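Local coordinates for protein LEC-6 (Caenorhabditis elegans, PDB 3VV1) that acts as a galectin, a sugar-binding lectin that holds galactose- and fucose-containing glycan in a pocket on its beta-sandwich, at residues L50-T55 with V151-A156; F114-G119 with F133-P138; P34-V39 with L144-G149. One frame throughout, in Å; residues are numbered along the deposited sequence.

Contact 1 of 3, residues L50-T55 with V151-A156; sequences LVLLPT and VHVHSA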
loop_
_atom_site.group_PDB
_atom_site.type_symbol
_atom_site.label_atom_id
_atom_site.label_comp_id
_atom_site.label_asym_id
_atom_site.label_seq_id
_atom_site.Cartn_x
_atom_site.Cartn_y
_atom_site.Cartn_z
ATOM N N LEU A 50 -2.459 7.864 -12.151
ATOM C CA LEU A 50 -3.836 8.230 -11.823
ATOM C C LEU A 50 -4.676 8.078 -13.049
ATOM O O LEU A 50 -4.219 8.466 -14.142
ATOM C CB LEU A 50 -3.841 9.703 -11.417
ATOM C CG LEU A 50 -3.029 10.025 -10.171
ATOM C CD1 LEU A 50 -2.992 11.545 -10.038
ATOM C CD2 LEU A 50 -3.657 9.408 -8.932
ATOM N N VAL A 51 -5.884 7.530 -12.907
ATOM C CA VAL A 51 -6.819 7.620 -14.064
ATOM C C VAL A 51 -7.858 8.603 -13.563
ATOM O O VAL A 51 -8.448 8.382 -12.477
ATOM C CB VAL A 51 -7.448 6.259 -14.378
ATOM C CG1 VAL A 51 -8.539 6.434 -15.478
ATOM C CG2 VAL A 51 -6.343 5.310 -14.881
ATOM N N LEU A 52 -8.023 9.677 -14.307
ATOM C CA LEU A 52 -8.791 10.846 -13.831
ATOM C C LEU A 52 -9.771 11.341 -14.866
ATOM O O LEU A 52 -9.605 11.139 -16.062
ATOM C CB LEU A 52 -7.822 12.035 -13.549
ATOM C CG LEU A 52 -6.600 11.947 -12.720
ATOM C CD1 LEU A 52 -5.790 13.208 -12.844
ATOM C CD2 LEU A 52 -7.113 11.727 -11.274
ATOM N N LEU A 53 -10.839 11.970 -14.386
ATOM C CA LEU A 53 -11.823 12.623 -15.253
ATOM C C LEU A 53 -12.012 14.050 -14.703
ATOM O O LEU A 53 -12.627 14.212 -13.654
ATOM C CB LEU A 53 -13.166 11.836 -15.178
ATOM C CG LEU A 53 -14.410 12.445 -15.819
ATOM C CD1 LEU A 53 -14.394 12.245 -17.295
ATOM C CD2 LEU A 53 -15.691 11.730 -15.328
ATOM N N PRO A 54 -11.464 15.081 -15.375
ATOM C CA PRO A 54 -11.690 16.436 -14.898
ATOM C C PRO A 54 -13.183 16.713 -15.015
ATOM O O PRO A 54 -13.823 16.254 -15.978
ATOM C CB PRO A 54 -10.889 17.303 -15.901
ATOM C CG PRO A 54 -9.877 16.373 -16.497
ATOM C CD PRO A 54 -10.645 15.076 -16.617
ATOM N N THR A 55 -13.755 17.442 -14.049
ATOM C CA THR A 55 -15.223 17.697 -14.040
ATOM C C THR A 55 -15.474 19.195 -14.193
ATOM O O THR A 55 -14.534 19.999 -14.136
ATOM C CB THR A 55 -15.897 17.229 -12.729
ATOM O OG1 THR A 55 -15.443 18.085 -11.668
ATOM C CG2 THR A 55 -15.607 15.740 -12.428
ATOM N N VAL A 151 -12.212 17.295 -10.182
ATOM C CA VAL A 151 -11.642 16.071 -10.778
ATOM C C VAL A 151 -12.226 14.865 -10.077
ATOM O O VAL A 151 -12.410 14.884 -8.868
ATOM C CB VAL A 151 -10.116 16.070 -10.755
ATOM C CG1 VAL A 151 -9.572 16.010 -9.308
ATOM C CG2 VAL A 151 -9.599 14.924 -11.676
ATOM N N HIS A 152 -12.529 13.828 -10.874
ATOM C CA HIS A 152 -12.920 12.546 -10.334
ATOM C C HIS A 152 -11.742 11.616 -10.490
ATOM O O HIS A 152 -11.177 11.507 -11.591
ATOM C CB HIS A 152 -14.089 12.051 -11.178
ATOM C CG HIS A 152 -14.358 10.586 -10.950
ATOM N ND1 HIS A 152 -14.823 10.128 -9.760
ATOM C CD2 HIS A 152 -14.020 9.462 -11.707
ATOM C CE1 HIS A 152 -14.847 8.767 -9.803
ATOM N NE2 HIS A 152 -14.408 8.383 -11.010
ATOM N N VAL A 153 -11.372 10.930 -9.403
ATOM C CA VAL A 153 -10.255 9.970 -9.493
ATOM C C VAL A 153 -10.869 8.568 -9.634
ATOM O O VAL A 153 -11.471 8.017 -8.688
ATOM C CB VAL A 153 -9.339 10.055 -8.227
ATOM C CG1 VAL A 153 -8.214 9.043 -8.349
ATOM C CG2 VAL A 153 -8.731 11.463 -8.126
ATOM N N HIS A 154 -10.650 7.950 -10.798
ATOM C CA HIS A 154 -11.066 6.570 -10.974
ATOM C C HIS A 154 -10.081 5.615 -10.279
ATOM O O HIS A 154 -10.521 4.627 -9.650
ATOM C CB HIS A 154 -11.119 6.222 -12.474
ATOM C CG HIS A 154 -11.236 4.751 -12.698
ATOM N ND1 HIS A 154 -12.364 4.039 -12.411
ATOM C CD2 HIS A 154 -10.301 3.834 -13.138
ATOM C CE1 HIS A 154 -12.144 2.715 -12.665
ATOM N NE2 HIS A 154 -10.889 2.585 -13.094
ATOM N N SER A 155 -8.768 5.844 -10.428
ATOM C CA SER A 155 -7.788 4.904 -9.774
ATOM C C SER A 155 -6.524 5.622 -9.470
ATOM O O SER A 155 -6.190 6.627 -10.127
ATOM C CB SER A 155 -7.515 3.662 -10.665
ATOM O OG SER A 155 -6.929 4.014 -11.919
ATOM N N ALA A 156 -5.825 5.155 -8.431
ATOM C CA ALA A 156 -4.529 5.724 -8.058
ATOM C C ALA A 156 -3.584 4.579 -7.657
ATOM O O ALA A 156 -4.018 3.699 -6.866
ATOM C CB ALA A 156 -4.714 6.706 -6.908
#

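Contact 2 of 3, residues F114-G119 with F133-P138; sequences FVSNGG and FVERTP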
loop_
_atom_site.group_PDB
_atom_site.type_symbol
_atom_site.label_atom_id
_atom_site.label_comp_id
_atom_site.label_asym_id
_atom_site.label_seq_id
_atom_site.Cartn_x
_atom_site.Cartn_y
_atom_site.Cartn_z
ATOM N N PHE A 114 3.262 10.445 -12.838
ATOM C CA PHE A 114 4.420 11.198 -12.380
ATOM C C PHE A 114 5.508 10.139 -12.075
ATOM O O PHE A 114 5.237 9.110 -11.444
ATOM C CB PHE A 114 4.083 11.897 -11.057
ATOM C CG PHE A 114 2.944 12.917 -11.169
ATOM C CD1 PHE A 114 1.608 12.503 -11.128
ATOM C CD2 PHE A 114 3.224 14.276 -11.430
ATOM C CE1 PHE A 114 0.543 13.449 -11.300
ATOM C CE2 PHE A 114 2.181 15.229 -11.537
ATOM C CZ PHE A 114 0.842 14.799 -11.470
ATOM N N VAL A 115 6.737 10.450 -12.460
ATOM C CA VAL A 115 7.865 9.505 -12.239
ATOM C C VAL A 115 8.996 10.335 -11.669
ATOM O O VAL A 115 9.412 11.333 -12.286
ATOM C CB VAL A 115 8.360 8.821 -13.522
ATOM C CG1 VAL A 115 9.433 7.743 -13.151
ATOM C CG2 VAL A 115 7.172 8.190 -14.240
ATOM N N SER A 116 9.512 9.965 -10.499
ATOM C CA SER A 116 10.530 10.792 -9.830
ATOM C C SER A 116 11.855 10.113 -9.747
ATOM O O SER A 116 11.966 9.037 -9.163
ATOM C CB SER A 116 10.098 11.019 -8.386
ATOM O OG SER A 116 11.076 11.824 -7.763
ATOM N N ASN A 117 12.871 10.741 -10.304
ATOM C CA ASN A 117 14.223 10.190 -10.237
ATOM C C ASN A 117 15.253 11.254 -10.511
ATOM O O ASN A 117 15.042 12.089 -11.447
ATOM C CB ASN A 117 14.425 9.116 -11.241
ATOM C CG ASN A 117 15.395 8.042 -10.735
ATOM O OD1 ASN A 117 16.272 8.243 -9.847
ATOM N ND2 ASN A 117 15.168 6.862 -11.261
ATOM N N GLY A 118 16.283 11.253 -9.665
ATOM C CA GLY A 118 17.448 12.131 -9.856
ATOM C C GLY A 118 17.049 13.589 -9.838
ATOM O O GLY A 118 17.678 14.428 -10.523
ATOM N N GLY A 119 16.019 13.897 -9.065
ATOM C CA GLY A 119 15.598 15.272 -8.856
ATOM C C GLY A 119 14.690 15.814 -9.961
ATOM O O GLY A 119 14.370 17.019 -9.965
ATOM N N PHE A 133 9.479 18.472 -14.311
ATOM C CA PHE A 133 9.565 19.461 -13.245
ATOM C C PHE A 133 10.863 19.151 -12.509
ATOM O O PHE A 133 11.042 18.056 -11.996
ATOM C CB PHE A 133 8.369 19.311 -12.285
ATOM C CG PHE A 133 8.392 20.298 -11.159
ATOM C CD1 PHE A 133 8.116 21.620 -11.405
ATOM C CD2 PHE A 133 8.732 19.890 -9.863
ATOM C CE1 PHE A 133 8.125 22.545 -10.350
ATOM C CE2 PHE A 133 8.736 20.794 -8.814
ATOM C CZ PHE A 133 8.449 22.137 -9.061
ATOM N N VAL A 134 11.754 20.114 -12.414
ATOM C CA VAL A 134 13.008 19.912 -11.677
ATOM C C VAL A 134 12.730 20.278 -10.222
ATOM O O VAL A 134 12.451 21.479 -9.921
ATOM C CB VAL A 134 14.117 20.798 -12.287
ATOM C CG1 VAL A 134 15.372 20.747 -11.411
ATOM C CG2 VAL A 134 14.432 20.386 -13.736
ATOM N N GLU A 135 12.746 19.299 -9.329
ATOM C CA GLU A 135 12.314 19.571 -7.948
ATOM C C GLU A 135 13.290 20.556 -7.242
ATOM O O GLU A 135 14.500 20.669 -7.574
ATOM C CB GLU A 135 12.139 18.263 -7.126
ATOM C CG GLU A 135 13.481 17.608 -6.770
ATOM C CD GLU A 135 13.318 16.175 -6.304
ATOM O OE1 GLU A 135 12.441 15.466 -6.824
ATOM O OE2 GLU A 135 14.116 15.740 -5.435
ATOM N N ARG A 136 12.721 21.311 -6.318
ATOM C CA ARG A 136 13.455 22.341 -5.596
ATOM C C ARG A 136 13.709 21.974 -4.135
ATOM O O ARG A 136 14.455 22.664 -3.448
ATOM C CB ARG A 136 12.624 23.643 -5.711
ATOM C CG ARG A 136 12.553 24.233 -7.102
ATOM C CD ARG A 136 11.144 24.274 -7.580
ATOM N NE ARG A 136 11.040 24.853 -8.899
ATOM C CZ ARG A 136 10.005 25.634 -9.254
ATOM N NH1 ARG A 136 9.086 25.888 -8.328
ATOM N NH2 ARG A 136 9.907 26.145 -10.500
ATOM N N THR A 137 13.095 20.865 -3.692
ATOM C CA THR A 137 13.183 20.290 -2.323
ATOM C C THR A 137 13.176 18.763 -2.553
ATOM O O THR A 137 12.527 18.325 -3.493
ATOM C CB THR A 137 11.946 20.744 -1.505
ATOM O OG1 THR A 137 12.020 22.184 -1.379
ATOM C CG2 THR A 137 12.035 20.185 -0.142
ATOM N N PRO A 138 13.895 17.959 -1.709
ATOM C CA PRO A 138 14.002 16.546 -2.040
ATOM C C PRO A 138 12.668 15.802 -2.002
ATOM O O PRO A 138 11.911 15.835 -0.983
ATOM C CB PRO A 138 14.946 15.985 -0.955
ATOM C CG PRO A 138 15.832 17.160 -0.658
ATOM C CD PRO A 138 14.863 18.339 -0.667
HETATM O O HOH W 1 13.527 12.883 -7.834
HETATM O O HOH W 2 16.397 18.883 -8.694
#

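Contact 3 of 3, residues P34-V39 with L144-G149; sequences PVNIPV and LIEIEG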
loop_
_atom_site.group_PDB
_atom_site.type_symbol
_atom_site.label_atom_id
_atom_site.label_comp_id
_atom_site.label_asym_id
_atom_site.label_seq_id
_atom_site.Cartn_x
_atom_site.Cartn_y
_atom_site.Cartn_z
ATOM N N PRO A 34 -11.837 15.477 -1.794
ATOM C CA PRO A 34 -10.370 15.460 -1.774
ATOM C C PRO A 34 -9.819 14.133 -1.201
ATOM O O PRO A 34 -10.316 13.598 -0.196
ATOM C CB PRO A 34 -10.033 16.673 -0.874
ATOM C CG PRO A 34 -11.171 16.692 0.127
ATOM C CD PRO A 34 -12.393 16.335 -0.719
ATOM N N VAL A 35 -8.873 13.606 -1.943
ATOM C CA VAL A 35 -8.145 12.322 -1.710
ATOM C C VAL A 35 -6.830 12.765 -1.039
ATOM O O VAL A 35 -6.175 13.716 -1.435
ATOM C CB VAL A 35 -7.916 11.726 -3.117
ATOM C CG1 VAL A 35 -6.992 10.519 -3.133
ATOM C CG2 VAL A 35 -9.237 11.418 -3.827
ATOM N N ASN A 36 -6.429 12.060 -0.010
ATOM C CA ASN A 36 -5.230 12.416 0.732
ATOM C C ASN A 36 -4.589 11.078 1.148
ATOM O O ASN A 36 -5.146 10.384 2.050
ATOM C CB ASN A 36 -5.722 13.182 1.931
ATOM C CG ASN A 36 -4.756 14.238 2.407
ATOM O OD1 ASN A 36 -4.416 15.147 1.674
ATOM N ND2 ASN A 36 -4.382 14.164 3.685
ATOM N N ILE A 37 -3.502 10.671 0.458
ATOM C CA ILE A 37 -3.037 9.282 0.573
ATOM C C ILE A 37 -1.568 9.248 1.005
ATOM O O ILE A 37 -0.708 9.755 0.263
ATOM C CB ILE A 37 -3.145 8.508 -0.759
ATOM C CG1 ILE A 37 -4.529 8.717 -1.428
ATOM C CG2 ILE A 37 -2.950 7.009 -0.494
ATOM C CD1 ILE A 37 -4.648 8.105 -2.810
ATOM N N PRO A 38 -1.299 8.673 2.197
ATOM C CA PRO A 38 0.105 8.580 2.647
ATOM C C PRO A 38 0.964 7.775 1.668
ATOM O O PRO A 38 0.466 6.829 1.046
ATOM C CB PRO A 38 -0.014 7.811 3.936
ATOM C CG PRO A 38 -1.371 8.204 4.514
ATOM C CD PRO A 38 -2.256 8.301 3.282
ATOM N N VAL A 39 2.248 8.090 1.607
ATOM C CA VAL A 39 3.191 7.340 0.757
ATOM C C VAL A 39 4.558 7.453 1.404
ATOM O O VAL A 39 4.870 8.477 2.033
ATOM C CB VAL A 39 3.176 7.889 -0.696
ATOM C CG1 VAL A 39 3.657 9.349 -0.750
ATOM C CG2 VAL A 39 4.022 6.992 -1.652
ATOM N N LEU A 144 2.768 12.469 1.515
ATOM C CA LEU A 144 1.326 12.510 1.222
ATOM C C LEU A 144 1.094 12.913 -0.223
ATOM O O LEU A 144 1.789 13.814 -0.754
ATOM C CB LEU A 144 0.641 13.592 2.111
ATOM C CG LEU A 144 0.307 13.285 3.528
ATOM C CD1 LEU A 144 -0.139 14.594 4.184
ATOM C CD2 LEU A 144 -0.798 12.202 3.432
ATOM N N ILE A 145 0.146 12.221 -0.865
ATOM C CA ILE A 145 -0.339 12.584 -2.175
ATOM C C ILE A 145 -1.754 13.159 -1.975
ATOM O O ILE A 145 -2.637 12.471 -1.433
ATOM C CB ILE A 145 -0.322 11.357 -3.101
ATOM C CG1 ILE A 145 1.163 10.935 -3.354
ATOM C CG2 ILE A 145 -1.046 11.638 -4.441
ATOM C CD1 ILE A 145 1.230 9.546 -3.883
ATOM N N GLU A 146 -1.936 14.425 -2.385
ATOM C CA GLU A 146 -3.252 15.092 -2.242
ATOM C C GLU A 146 -3.847 15.398 -3.608
ATOM O O GLU A 146 -3.141 15.924 -4.471
ATOM C CB GLU A 146 -3.029 16.376 -1.432
ATOM C CG GLU A 146 -4.213 17.260 -1.140
ATOM C CD GLU A 146 -3.755 18.414 -0.243
ATOM O OE1 GLU A 146 -2.681 19.016 -0.554
ATOM O OE2 GLU A 146 -4.443 18.713 0.786
ATOM N N ILE A 147 -5.120 15.097 -3.807
ATOM C CA ILE A 147 -5.780 15.378 -5.084
ATOM C C ILE A 147 -7.044 16.165 -4.720
ATOM O O ILE A 147 -7.874 15.707 -3.910
ATOM C CB ILE A 147 -6.146 14.077 -5.833
ATOM C CG1 ILE A 147 -4.849 13.246 -6.054
ATOM C CG2 ILE A 147 -6.795 14.483 -7.207
ATOM C CD1 ILE A 147 -5.121 11.867 -6.610
ATOM N N GLU A 148 -7.170 17.368 -5.285
ATOM C CA GLU A 148 -8.322 18.229 -4.937
ATOM C C GLU A 148 -8.873 18.923 -6.159
ATOM O O GLU A 148 -8.174 19.101 -7.177
ATOM C CB GLU A 148 -7.904 19.333 -3.944
ATOM C CG GLU A 148 -7.321 18.764 -2.661
ATOM C CD GLU A 148 -7.220 19.766 -1.515
ATOM O OE1 GLU A 148 -7.095 20.978 -1.722
ATOM O OE2 GLU A 148 -7.227 19.310 -0.355
ATOM N N GLY A 149 -10.108 19.378 -6.015
ATOM C CA GLY A 149 -10.685 20.300 -7.024
ATOM C C GLY A 149 -11.625 19.583 -7.972
ATOM O O GLY A 149 -12.231 18.544 -7.614
#

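Contact 1 of 3, residues L50-T55 with V151-A156
V51 takes two neighbours of the other strand at once: its carbonyl oxygen receives both H154 N and S155 N, while its own amide gives a hydrogen bond to S155 O. H154 N lies 2.8 Å from V51 O but its N-H is bent to 137°, whereas S155 N, at 3.3 Å from the same oxygen, is straighter (160°), sits in the carbonyl plane and uses a lone pair. One residue facing two is a classic beta bulge, and it shifts the antiparallel register by one between V51 and L52. Beyond it the ladder resumes with L53 and H152 bonded both ways, H152 N reaching L53 O at 2.8 Å.

V51 lies alongside H154, its CB at the imidazole edge in the ring plane, and V51 CG2 packs 3.3 Å from S155 OG. On the face carrying L50, L52, P54, V151, V153 and A156, L52 CD2 meets V153 CG2 at 3.5 Å; chi1 of -51° sets the leucine CG beside the backbone N and anti to the carbonyl carbon, which brings CD2 back to V153. L50 CD2 makes a like contact with A156 CB, also at 3.5 Å.

These strands, 46-54 and 151-159, are neighbours in one sheet of the galectin beta-sandwich, and that apolar face looks into the core. F61 and I63 of strand 60-66 and I147 of strand 144-149 cover it from the other sheet. On the far flank of strand 46-54, L50 and L52 bond through their backbones to L112 and Y110. On strand 151-159, A156 packs on F24 of the second subunit.

Contact 2 of 3, residues F114-G119 with F133-P138
E135 meets G119 through both backbone and side chain. Its amide gives G119 O the one direct hydrogen bond between the two segments, E135 N to G119 O 2.9 Å, with an N-H angle of 155°. From there the side chain doubles back over the glycine. E135 CB is 3.8 Å from G119 O. E135 CG stands between its own backbone N and carbonyl carbon (chi1 72°), a setting that swings it to 3.4 Å from the same G119 O. The chain is extended past CG, and E135 CD comes to rest 3.5 Å from G119 CA, where the glycine has only hydrogens to offer. The phi of G119 is positive (83°), a backbone setting that suits a residue without a side chain.

At the tip, E135 OE2 also stays near the glycine, 3.8 Å from G119 CA. E135 OE1 is too far from S116 OG for a direct bond, and a water fills the gap. It donates to E135 OE1 and to S116 OG, 2.7 Å from the latter, and accepts from G119 N, so three groups fix its place. A second water donates to G119 O and to E135 O, 2.8 Å from the latter. S139 OG also hydrogen-bonds to E135 OE1 and to S116 OG, and F42 O holds S116 OG, consistent with a carboxylate set within a polar network.

G119 belongs to the turn between strands 110-117 and 120-125, and E135 directly follows strand 128-134, so strand 120-125 lies between the two partners in the sheet; its I121 packs on both S116 and E135, while V72 of strand 71-78 touches E135 from the other sheet.

Contact 3 of 3, residues P34-V39 with L144-G149
With CG beside the backbone N (chi1 -80°), L144 tilts back across strand 35-38, and L144 CD2 comes 3.8 Å from both N and CA of P38, obliquely over the start of the proline ring. V39 has CG1 between its backbone N and carbonyl carbon (chi1 63°), which directs V39 CG1 at I145 CG1, 3.9 Å away. V35 and I147 run side by side, CB to CB 4.0 Å, on the face that also carries I37 and I145.

Four backbone hydrogen bonds join the antiparallel strands. V35 and I147 bond both ways, as do I37 and I145, where I37 N lies 2.8 Å from I145 O. CA-H...O contacts fill in between, such as E146 CA to V35 O at 3.3 Å.

On the other face, shared with P38 and L144, N36 lies alongside E146, N36 OD1 3.5 Å from E146 CG, the amide and carboxylate planes turned 52° apart. E146 OE1 takes a salt bridge from R66 and a hydrogen bond from N64.

The inner face is wholly aliphatic, covered by L48, L50, V153 and V158 of the opposing sheet. F24 of the second subunit packs on I37, V39 and I145, and P38 makes backbone hydrogen bonds to that subunit. R66 and N64 would probably favour charge on E146, while E148 OE2, 3.1 Å from E146 OE2, would work against it, perhaps raising a pKa or sharing a proton.

In the fold
Contacts 1 and 2 both reach the sheet in which strands 46-54 and 110-117 are neighbours, yet their centres lie 23 Å apart, on opposite sides of the chain's centre; L50 still packs on F114 between them. Contact 3 belongs to the facing sheet, its centre 12 Å from that of contact 1, and the two touch across the core. Strands 144-149 and 151-159 follow each other in the chain, so one short link carries it from contact 3 to contact 1. Along the sequence contacts 1 and 3 interleave, while 114-119 and 133-138 both fall between their paired segments. Late strands thus join early ones in both sheets, tying the two ends of the chain into the galectin sandwich.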